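Alanine racemase, biosynthetic (Pseudomonas aeruginosa PAO1, PDB 6A2F) belongs to the alanine racemase family of pyridoxal-phosphate enzymes, which join an N-terminal TIM-barrel domain to a C-terminal domain rich in beta strands. Local coordinates at residues His15-Ala20 with Asp51-Phe56; Ser190-Ala195 with Pro201-Asp206. One frame throughout, in Å; residues are numbered along the deposited sequence.

Interaction 1 of 2, residues His15-Ala20 with Asp51-Phe56; sequences HNYALA and DDADGF
Two backbone groups grip the hydroxyl oxygen of Y17: it accepts the N-H of D54, with N to OH at 3.0 Å and an almost straight N-H...O angle of 168°, and it donates its own hydrogen to the carbonyl oxygen of A29. This joins an outer helix of the TIM barrel, 10-22, to the first residues leading into strand 55-58, with A29 on the adjacent parallel strand 28-32. Y17 carries the helix side of the contact alone. Its CG stands anti to the backbone N (chi1 -178°), which sends the ring off the helix toward the turn 52-54. There the ring lies obliquely against the main chain: CE2 of Y17 comes within 3.4 Å of D52 O, and CZ of Y17 rests 3.6 Å from A53 CA. The A53 methyl adds a looser apolar touch, its CB 4.1 Å from CZ of Y17. The Y17 side chain also touches L49, A31 and L214.

Two charged side chains of the same helix reach the same loop. R14, one turn before Y17, forms a salt bridge with D52 OD2, and K21, one turn after it, does the same with D54 OD2. That carboxylate oxygen of D54 also accepts the backbone N-H of A29, so the Y17 hydroxyl and the D54 side chain hold the two polar backbone atoms of a single residue. K21 would be expected to stabilise the negative charge. In D54 the carboxylate carbon swings beside its own backbone N (chi1 -54°), close to where the tyrosine oxygen docks; D54 OD2 ends 3.5 Å from Y17 OH.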
ATOM      1  N   HIS A  15     -17.288  13.860  14.311  1.00 10.98           N
ATOM      2  CA  HIS A  15     -16.784  14.438  15.562  1.00 11.15           C
ATOM      3  C   HIS A  15     -15.475  15.210  15.356  1.00 11.19           C
ATOM      4  O   HIS A  15     -15.354  16.358  15.790  1.00 11.29           O
ATOM      5  CB  HIS A  15     -16.601  13.343  16.625  1.00 11.19           C
ATOM      6  CG  HIS A  15     -16.075  13.848  17.935  1.00 11.32           C
ATOM      7  ND1 HIS A  15     -14.728  14.020  18.180  1.00 11.39           N
ATOM      8  CD2 HIS A  15     -16.714  14.217  19.070  1.00 11.37           C
ATOM      9  CE1 HIS A  15     -14.562  14.480  19.407  1.00 11.38           C
ATOM     10  NE2 HIS A  15     -15.751  14.608  19.968  1.00 11.40           N
ATOM     11  N   ASN A  16     -14.509  14.580  14.690  1.00 11.21           N
ATOM     12  CA  ASN A  16     -13.203  15.191  14.476  1.00 11.40           C
ATOM     13  C   ASN A  16     -13.291  16.419  13.577  1.00 11.55           C
ATOM     14  O   ASN A  16     -12.547  17.387  13.767  1.00 11.59           O
ATOM     15  CB  ASN A  16     -12.218  14.182  13.893  1.00 11.46           C
ATOM     16  CG  ASN A  16     -11.958  13.010  14.819  1.00 11.53           C
ATOM     17  OD1 ASN A  16     -12.089  13.112  16.043  1.00 11.61           O
ATOM     18  ND2 ASN A  16     -11.583  11.881  14.234  1.00 11.58           N
ATOM     19  N   TYR A  17     -14.204  16.380  12.606  1.00 11.72           N
ATOM     20  CA  TYR A  17     -14.447  17.525  11.732  1.00 11.80           C
ATOM     21  C   TYR A  17     -15.002  18.734  12.495  1.00 12.11           C
ATOM     22  O   TYR A  17     -14.561  19.862  12.275  1.00 12.17           O
ATOM     23  CB  TYR A  17     -15.372  17.160  10.568  1.00 11.61           C
ATOM     24  CG  TYR A  17     -15.596  18.326   9.636  1.00 11.58           C
ATOM     25  CD1 TYR A  17     -14.608  18.718   8.732  1.00 11.53           C
ATOM     26  CD2 TYR A  17     -16.781  19.059   9.677  1.00 11.52           C
ATOM     27  CE1 TYR A  17     -14.793  19.799   7.889  1.00 11.51           C
ATOM     28  CE2 TYR A  17     -16.977  20.141   8.834  1.00 11.60           C
ATOM     29  CZ  TYR A  17     -15.979  20.508   7.943  1.00 11.60           C
ATOM     30  OH  TYR A  17     -16.161  21.582   7.098  1.00 11.64           O
ATOM     31  N   ALA A  18     -15.967  18.489  13.384  1.00 12.35           N
ATOM     32  CA  ALA A  18     -16.561  19.545  14.199  1.00 12.61           C
ATOM     33  C   ALA A  18     -15.524  20.139  15.153  1.00 12.94           C
ATOM     34  O   ALA A  18     -15.554  21.333  15.456  1.00 12.91           O
ATOM     35  CB  ALA A  18     -17.755  19.011  14.973  1.00 12.48           C
ATOM     36  N   LEU A  19     -14.612  19.287  15.620  1.00 13.25           N
ATOM     37  CA  LEU A  19     -13.502  19.712  16.460  1.00 13.56           C
ATOM     38  C   LEU A  19     -12.561  20.645  15.689  1.00 13.81           C
ATOM     39  O   LEU A  19     -12.049  21.620  16.246  1.00 13.80           O
ATOM     40  CB  LEU A  19     -12.744  18.487  16.986  1.00 13.37           C
ATOM     41  CG  LEU A  19     -11.731  18.676  18.122  1.00 13.34           C
ATOM     42  CD1 LEU A  19     -11.667  17.417  18.972  1.00 13.36           C
ATOM     43  CD2 LEU A  19     -10.347  19.042  17.601  1.00 13.35           C
ATOM     44  N   ALA A  20     -12.335  20.337  14.412  1.00 14.13           N
ATOM     45  CA  ALA A  20     -11.511  21.179  13.549  1.00 14.42           C
ATOM     46  C   ALA A  20     -12.179  22.532  13.322  1.00 14.58           C
ATOM     47  O   ALA A  20     -11.517  23.569  13.356  1.00 14.63           O
ATOM     48  CB  ALA A  20     -11.236  20.487  12.221  1.00 14.33           C
ATOM     49  N   ASP A  51     -23.575  17.178   4.673  1.00 12.47           N
ATOM     50  CA  ASP A  51     -24.148  18.440   5.134  1.00 12.45           C
ATOM     51  C   ASP A  51     -23.251  19.154   6.137  1.00 12.27           C
ATOM     52  O   ASP A  51     -23.250  20.378   6.205  1.00 12.26           O
ATOM     53  CB  ASP A  51     -25.535  18.206   5.735  1.00 12.79           C
ATOM     54  CG  ASP A  51     -26.446  17.412   4.812  1.00 13.25           C
ATOM     55  OD1 ASP A  51     -26.591  17.807   3.632  1.00 13.52           O
ATOM     56  OD2 ASP A  51     -27.015  16.388   5.260  1.00 13.39           O
ATOM     57  N   ASP A  52     -22.488  18.381   6.910  1.00 12.22           N
ATOM     58  CA  ASP A  52     -21.572  18.928   7.915  1.00 12.11           C
ATOM     59  C   ASP A  52     -20.487  19.810   7.307  1.00 11.99           C
ATOM     60  O   ASP A  52     -20.169  20.869   7.852  1.00 11.94           O
ATOM     61  CB  ASP A  52     -20.897  17.804   8.713  1.00 12.14           C
ATOM     62  CG  ASP A  52     -21.809  17.175   9.753  1.00 12.29           C
ATOM     63  OD1 ASP A  52     -23.025  17.474   9.776  1.00 12.49           O
ATOM     64  OD2 ASP A  52     -21.302  16.363  10.552  1.00 12.21           O
ATOM     65  N   ALA A  53     -19.920  19.360   6.187  1.00 11.80           N
ATOM     66  CA  ALA A  53     -18.731  19.987   5.613  1.00 11.62           C
ATOM     67  C   ALA A  53     -19.044  21.277   4.862  1.00 11.48           C
ATOM     68  O   ALA A  53     -20.028  21.360   4.127  1.00 11.41           O
ATOM     69  CB  ALA A  53     -17.995  19.009   4.709  1.00 11.59           C
ATOM     70  N   ASP A  54     -18.193  22.278   5.054  1.00 11.35           N
ATOM     71  CA  ASP A  54     -18.311  23.538   4.329  1.00 11.24           C
ATOM     72  C   ASP A  54     -17.882  23.354   2.879  1.00 10.96           C
ATOM     73  O   ASP A  54     -18.333  24.073   1.999  1.00 10.95           O
ATOM     74  CB  ASP A  54     -17.468  24.626   4.998  1.00 11.45           C
ATOM     75  CG  ASP A  54     -17.794  24.796   6.473  1.00 11.60           C
ATOM     76  OD1 ASP A  54     -18.982  24.670   6.846  1.00 11.80           O
ATOM     77  OD2 ASP A  54     -16.858  25.055   7.260  1.00 11.77           O
ATOM     78  N   GLY A  55     -17.013  22.378   2.647  1.00 10.73           N
ATOM     79  CA  GLY A  55     -16.562  22.033   1.308  1.00 10.46           C
ATOM     80  C   GLY A  55     -15.631  20.842   1.349  1.00 10.23           C
ATOM     81  O   GLY A  55     -15.310  20.340   2.422  1.00 10.21           O
ATOM     82  N   PHE A  56     -15.188  20.397   0.179  1.00 10.12           N
ATOM     83  CA  PHE A  56     -14.306  19.236   0.084  1.00 10.03           C
ATOM     84  C   PHE A  56     -13.045  19.554  -0.702  1.00 10.00           C
ATOM     85  O   PHE A  56     -13.083  20.327  -1.657  1.00 10.04           O
ATOM     86  CB  PHE A  56     -15.039  18.059  -0.564  1.00  9.92           C
ATOM     87  CG  PHE A  56     -16.211  17.566   0.230  1.00  9.82           C
ATOM     88  CD1 PHE A  56     -16.028  16.701   1.301  1.00  9.81           C
ATOM     89  CD2 PHE A  56     -17.501  17.970  -0.091  1.00  9.83           C
ATOM     90  CE1 PHE A  56     -17.108  16.246   2.039  1.00  9.80           C
ATOM     91  CE2 PHE A  56     -18.589  17.519   0.643  1.00  9.80           C
ATOM     92  CZ  PHE A  56     -18.392  16.656   1.707  1.00  9.80           C
TER

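Interaction 2 of 2, residues Ser190-Ala195 with Pro201-Asp206; sequences SLANSA and PAAHMD
The backbones of 190-192 and 203-205 pass each other in opposite directions, A192 CA lying 5.3 Å from A203 CA and S190 CA 5.7 Å from M205 CA. The pairing is one of packing: A192 N comes within 3.4 Å of A203 O, but at too poor an angle to bond. L191 drapes over A203, its CD2 3.8 Å from A203 CB and its CB 3.5 Å from A203 O. With CG anti to the backbone N (chi1 177°), the CD2 branch runs out over the A203 methyl. M205 flanks the leucine, CG at 4.3 Å from L191 CB, and both side chains pack against helix 169-179, L191 on L175 and F178, M205 on F178 and L179. The segments are the two ends of a TIM-barrel beta-alpha-beta crossover, which leaves strand 189-190, passes through helix 194-199 and returns to strand 207-208. N193 is the N-cap of that helix, its OD1 taking A196 N, and the next residue, S194, bonds the cofactor phosphate of the modified residue at position 34 through OG. A192 CB meets the edge of the H204 imidazole, which belongs to the returning arm, 4.4 Å from CD2. That ring is held by NE2 bonding V197 O, and P201 CA sits 3.4 Å above its plane, over the centre.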
ATOM      1  N   SER A 190      -6.149  30.543   2.469  1.00 16.78           N
ATOM      2  CA  SER A 190      -6.055  29.236   3.111  1.00 16.13           C
ATOM      3  C   SER A 190      -4.602  28.840   3.302  1.00 15.76           C
ATOM      4  O   SER A 190      -3.817  28.862   2.348  1.00 15.75           O
ATOM      5  CB  SER A 190      -6.794  28.179   2.294  1.00 15.95           C
ATOM      6  OG  SER A 190      -6.788  26.935   2.962  1.00 15.92           O
ATOM      7  N   LEU A 191      -4.254  28.473   4.535  1.00 15.37           N
ATOM      8  CA  LEU A 191      -2.872  28.149   4.901  1.00 14.88           C
ATOM      9  C   LEU A 191      -2.748  26.926   5.824  1.00 14.57           C
ATOM     10  O   LEU A 191      -1.738  26.221   5.791  1.00 14.52           O
ATOM     11  CB  LEU A 191      -2.206  29.376   5.538  1.00 14.81           C
ATOM     12  CG  LEU A 191      -0.774  29.336   6.093  1.00 14.88           C
ATOM     13  CD1 LEU A 191       0.244  28.882   5.057  1.00 14.69           C
ATOM     14  CD2 LEU A 191      -0.413  30.708   6.637  1.00 14.83           C
ATOM     15  N   ALA A 192      -3.784  26.669   6.622  1.00 14.26           N
ATOM     16  CA  ALA A 192      -3.705  25.699   7.719  1.00 13.92           C
ATOM     17  C   ALA A 192      -4.068  24.255   7.358  1.00 13.71           C
ATOM     18  O   ALA A 192      -5.218  23.965   6.998  1.00 13.59           O
ATOM     19  CB  ALA A 192      -4.562  26.172   8.889  1.00 13.92           C
ATOM     20  N   ASN A 193      -3.085  23.358   7.472  1.00 13.45           N
ATOM     21  CA  ASN A 193      -3.343  21.907   7.515  1.00 13.20           C
ATOM     22  C   ASN A 193      -3.771  21.496   8.940  1.00 13.15           C
ATOM     23  O   ASN A 193      -3.948  22.359   9.803  1.00 13.04           O
ATOM     24  CB  ASN A 193      -2.126  21.100   7.026  1.00 13.02           C
ATOM     25  CG  ASN A 193      -0.833  21.445   7.765  1.00 12.98           C
ATOM     26  OD1 ASN A 193      -0.840  22.118   8.801  1.00 13.06           O
ATOM     27  ND2 ASN A 193       0.288  20.975   7.230  1.00 12.67           N
ATOM     28  N   SER A 194      -3.932  20.194   9.187  1.00 13.18           N
ATOM     29  CA  SER A 194      -4.374  19.703  10.501  1.00 13.19           C
ATOM     30  C   SER A 194      -3.472  20.219  11.614  1.00 13.35           C
ATOM     31  O   SER A 194      -3.950  20.764  12.615  1.00 13.16           O
ATOM     32  CB  SER A 194      -4.412  18.174  10.537  1.00 13.13           C
ATOM     33  OG  SER A 194      -5.376  17.652   9.640  1.00 12.97           O
ATOM     34  N   ALA A 195      -2.165  20.056  11.416  1.00 13.57           N
ATOM     35  CA  ALA A 195      -1.157  20.543  12.346  1.00 13.83           C
ATOM     36  C   ALA A 195      -1.412  22.001  12.726  1.00 14.15           C
ATOM     37  O   ALA A 195      -1.499  22.333  13.912  1.00 14.39           O
ATOM     38  CB  ALA A 195       0.235  20.372  11.753  1.00 13.68           C
ATOM     39  N   PRO A 201      -2.980  29.397  15.188  1.00 19.58           N
ATOM     40  CA  PRO A 201      -4.197  30.185  14.903  1.00 18.99           C
ATOM     41  C   PRO A 201      -4.003  31.314  13.875  1.00 18.44           C
ATOM     42  O   PRO A 201      -4.952  31.659  13.160  1.00 18.24           O
ATOM     43  CB  PRO A 201      -4.599  30.745  16.281  1.00 19.11           C
ATOM     44  CG  PRO A 201      -3.389  30.595  17.142  1.00 19.27           C
ATOM     45  CD  PRO A 201      -2.658  29.391  16.628  1.00 19.33           C
ATOM     46  N   ALA A 202      -2.789  31.864  13.796  1.00 17.72           N
ATOM     47  CA  ALA A 202      -2.434  32.873  12.784  1.00 17.25           C
ATOM     48  C   ALA A 202      -2.523  32.347  11.343  1.00 17.10           C
ATOM     49  O   ALA A 202      -2.608  33.129  10.393  1.00 17.10           O
ATOM     50  CB  ALA A 202      -1.044  33.430  13.054  1.00 17.11           C
ATOM     51  N   ALA A 203      -2.502  31.025  11.187  1.00 16.64           N
ATOM     52  CA  ALA A 203      -2.580  30.403   9.869  1.00 16.13           C
ATOM     53  C   ALA A 203      -4.010  30.064   9.459  1.00 15.66           C
ATOM     54  O   ALA A 203      -4.237  29.615   8.335  1.00 15.42           O
ATOM     55  CB  ALA A 203      -1.713  29.151   9.827  1.00 16.35           C
ATOM     56  N   HIS A 204      -4.961  30.276  10.370  1.00 15.13           N
ATOM     57  CA  HIS A 204      -6.354  29.879  10.150  1.00 14.69           C
ATOM     58  C   HIS A 204      -6.999  30.548   8.936  1.00 14.60           C
ATOM     59  O   HIS A 204      -7.744  29.900   8.197  1.00 14.61           O
ATOM     60  CB  HIS A 204      -7.211  30.095  11.408  1.00 14.46           C
ATOM     61  CG  HIS A 204      -6.918  29.130  12.518  1.00 14.46           C
ATOM     62  ND1 HIS A 204      -7.467  29.253  13.777  1.00 14.45           N
ATOM     63  CD2 HIS A 204      -6.121  28.035  12.564  1.00 14.33           C
ATOM     64  CE1 HIS A 204      -7.037  28.268  14.543  1.00 14.28           C
ATOM     65  NE2 HIS A 204      -6.218  27.516  13.832  1.00 14.37           N
ATOM     66  N   MET A 205      -6.715  31.838   8.742  1.00 14.35           N
ATOM     67  CA  MET A 205      -7.210  32.595   7.582  1.00 14.09           C
ATOM     68  C   MET A 205      -8.719  32.403   7.342  1.00 13.88           C
ATOM     69  O   MET A 205      -9.507  32.574   8.266  1.00 13.88           O
ATOM     70  CB  MET A 205      -6.378  32.274   6.334  1.00 14.22           C
ATOM     71  CG  MET A 205      -4.884  32.541   6.491  1.00 14.30           C
ATOM     72  SD  MET A 205      -4.520  34.298   6.695  1.00 14.57           S
ATOM     73  CE  MET A 205      -2.827  34.227   7.269  1.00 14.52           C
ATOM     74  N   ASP A 206      -9.123  32.046   6.122  1.00 13.46           N
ATOM     75  CA  ASP A 206     -10.553  31.921   5.796  1.00 13.01           C
ATOM     76  C   ASP A 206     -11.041  30.473   5.708  1.00 12.70           C
ATOM     77  O   ASP A 206     -12.146  30.162   6.155  1.00 12.56           O
ATOM     78  CB  ASP A 206     -10.883  32.655   4.493  1.00 13.03           C
ATOM     79  CG  ASP A 206     -10.504  34.119   4.532  1.00 13.08           C
ATOM     80  OD1 ASP A 206     -10.943  34.836   5.459  1.00 13.27           O
ATOM     81  OD2 ASP A 206      -9.767  34.557   3.629  1.00 13.03           O
TER

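How the interactions relate
Interaction 1 closes before interaction 2 opens along the chain, and both belong to the N-terminal TIM-barrel domain. Their centres lie 15 Å apart and their nearest atoms about 7 Å, so they do not touch. Strand 28-32 lies between them: G55 pairs with A31 of this strand, while D206, just before strand 207-208, bonds the backbone of both Q28 and R189. The 15-20/51-56 contact thus fastens an outer helix to one arc of the barrel wall, and the 190-195/201-206 contact sits where strands 189-190 and 207-208, the edges of the two arcs, come together. M213 is a further shared neighbour, touched by L19 and A20 and bonded through its N by S194 OG.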